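Local atomic coordinates of integron gene cassette protein HFX_CASS3 (Uncultured bacterium, PDB entry 3FYN), a protein that is of unknown function but belongs to the GNAT acetyltransferase family and so probably transfers an acyl group from a coenzyme A thioester. Residues 125-128 with 129-133. Numbering follows the deposited sequence.
Sequences VKQG and CCDLG
V125 and C129, one turn apart on the inward side of helix 117-131, meet through V125 CG1 and C129 SG at 4.3 Å, a loose apolar touch. Behind them, C129 N donates to V125 O at 2.8 Å, and the next two rungs, C130 N to K126 O and D131 N to Q127 O, repeat the i to i+4 pattern at 3.0 and 2.9 Å. The fourth, L132 N to G128 O, is weak, its N-H bent to 131°, while L132 N also reaches C129 O at 3.0 Å as the last turn tightens. L132 CG lies 3.2 Å from the same G128 O, so this carbonyl has the L132 methine carbon beside it as well as its donor. At G133 the chain takes a positive phi, and G133 N returns to C130 O at 3.1 Å; this is the Schellman motif that ends the helix, at a backbone angle glycine adopts readily. On the outer side, the D131 carboxylate folds back along the helix: with CG beside its own backbone N (chi1 -70°), it passes slantwise across the Q127 side chain, which bends at chi2, the amide and carboxylate planes being 43° apart. Further out, V125 packs on W74, I86, L88 and L137, and C129 on L88 and L137, seating the helix on the sheet in the crossover from strand 98-108 to strand 136-140. K126 NZ bonds to A155 O, and L169 of the second subunit packs on C129 and C130. The chemistry thus sets V125 and C129 against the sheet and Q127 and D131 on the exposed side, with both cysteines also meeting the second subunit, and the closing glycine turn satisfies backbone N-H and carbonyl groups before the chain enters strand 136-140.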
ATOM      1  N   VAL A 125      13.937  -1.619  -9.333  1.00 11.00           N
ATOM      2  CA  VAL A 125      12.968  -1.765  -8.256  1.00 11.95           C
ATOM      3  C   VAL A 125      12.414  -3.191  -8.220  1.00 12.04           C
ATOM      4  O   VAL A 125      12.278  -3.787  -7.149  1.00 11.57           O
ATOM      5  CB  VAL A 125      11.822  -0.739  -8.377  1.00 12.14           C
ATOM      6  CG1 VAL A 125      10.733  -1.028  -7.350  1.00 12.05           C
ATOM      7  CG2 VAL A 125      12.366   0.678  -8.191  1.00 12.28           C
ATOM      8  N   LYS A 126      12.102  -3.748  -9.387  1.00 12.45           N
ATOM      9  CA  LYS A 126      11.568  -5.108  -9.443  1.00 12.29           C
ATOM     10  C   LYS A 126      12.592  -6.102  -8.892  1.00 12.56           C
ATOM     11  O   LYS A 126      12.248  -6.999  -8.126  1.00 14.08           O
ATOM     12  CB  LYS A 126      11.136  -5.474 -10.866  1.00 14.66           C
ATOM     13  CG  LYS A 126      10.470  -6.828 -10.984  1.00 22.07           C
ATOM     14  CD  LYS A 126       9.654  -6.939 -12.266  1.00 28.08           C
ATOM     15  CE  LYS A 126      10.510  -6.729 -13.495  1.00 31.29           C
ATOM     16  NZ  LYS A 126       9.709  -6.856 -14.747  1.00 33.32           N
ATOM     17  N   GLN A 127      13.858  -5.941  -9.266  1.00 12.51           N
ATOM     18  CA  GLN A 127      14.900  -6.806  -8.713  1.00 14.17           C
ATOM     19  C   GLN A 127      15.002  -6.643  -7.199  1.00 14.22           C
ATOM     20  O   GLN A 127      15.141  -7.621  -6.462  1.00 14.58           O
ATOM     21  CB  GLN A 127      16.261  -6.530  -9.363  1.00 16.74           C
ATOM     22  CG  GLN A 127      17.372  -7.418  -8.813  1.00 19.53           C
ATOM     23  CD  GLN A 127      17.148  -8.882  -9.136  1.00 24.69           C
ATOM     24  OE1 GLN A 127      17.114  -9.736  -8.244  1.00 29.11           O
ATOM     25  NE2 GLN A 127      16.983  -9.182 -10.416  1.00 24.59           N
ATOM     26  N   GLY A 128      14.925  -5.401  -6.735  1.00 14.58           N
ATOM     27  CA  GLY A 128      14.955  -5.133  -5.309  1.00 14.07           C
ATOM     28  C   GLY A 128      13.826  -5.849  -4.587  1.00 12.54           C
ATOM     29  O   GLY A 128      14.023  -6.438  -3.523  1.00 13.22           O
ATOM     30  N   CYS A 129      12.636  -5.801  -5.173  1.00 10.88           N
ATOM     31  CA  CYS A 129      11.489  -6.505  -4.610  1.00 10.65           C
ATOM     32  C   CYS A 129      11.742  -8.005  -4.503  1.00 10.31           C
ATOM     33  O   CYS A 129      11.507  -8.603  -3.457  1.00 12.31           O
ATOM     34  CB  CYS A 129      10.239  -6.247  -5.447  1.00 10.94           C
ATOM     35  SG  CYS A 129       9.520  -4.608  -5.202  1.00 12.37           S
ATOM     36  N   CYS A 130      12.221  -8.617  -5.583  1.00 11.08           N
ATOM     37  CA  CYS A 130      12.471 -10.053  -5.558  1.00 13.35           C
ATOM     38  C   CYS A 130      13.512 -10.405  -4.502  1.00 12.95           C
ATOM     39  O   CYS A 130      13.376 -11.400  -3.791  1.00 14.32           O
ATOM     40  CB  CYS A 130      12.899 -10.558  -6.935  1.00 14.03           C
ATOM     41  SG  CYS A 130      11.600 -10.427  -8.203  1.00 17.02           S
ATOM     42  N   ASP A 131      14.547  -9.579  -4.395  1.00 12.76           N
ATOM     43  CA  ASP A 131      15.582  -9.789  -3.388  1.00 15.32           C
ATOM     44  C   ASP A 131      15.017  -9.720  -1.968  1.00 17.41           C
ATOM     45  O   ASP A 131      15.536 -10.357  -1.051  1.00 18.37           O
ATOM     46  CB  ASP A 131      16.721  -8.778  -3.555  1.00 18.20           C
ATOM     47  CG  ASP A 131      17.551  -9.022  -4.809  1.00 22.69           C
ATOM     48  OD1 ASP A 131      17.477 -10.125  -5.393  1.00 25.22           O
ATOM     49  OD2 ASP A 131      18.289  -8.098  -5.209  1.00 23.11           O
ATOM     50  N   LEU A 132      13.951  -8.947  -1.795  1.00 16.75           N
ATOM     51  CA  LEU A 132      13.335  -8.752  -0.486  1.00 16.81           C
ATOM     52  C   LEU A 132      12.196  -9.732  -0.210  1.00 18.67           C
ATOM     53  O   LEU A 132      11.594  -9.700   0.865  1.00 20.77           O
ATOM     54  CB  LEU A 132      12.818  -7.317  -0.360  1.00 19.57           C
ATOM     55  CG  LEU A 132      13.889  -6.226  -0.287  1.00 23.08           C
ATOM     56  CD1 LEU A 132      13.266  -4.844  -0.417  1.00 24.62           C
ATOM     57  CD2 LEU A 132      14.683  -6.349   1.005  1.00 24.07           C
ATOM     58  N   GLY A 133      11.896 -10.594  -1.176  1.00 16.21           N
ATOM     59  CA  GLY A 133      10.788 -11.524  -1.035  1.00 14.91           C
ATOM     60  C   GLY A 133       9.430 -10.855  -1.153  1.00 15.28           C
ATOM     61  O   GLY A 133       8.418 -11.400  -0.691  1.00 16.01           O
TER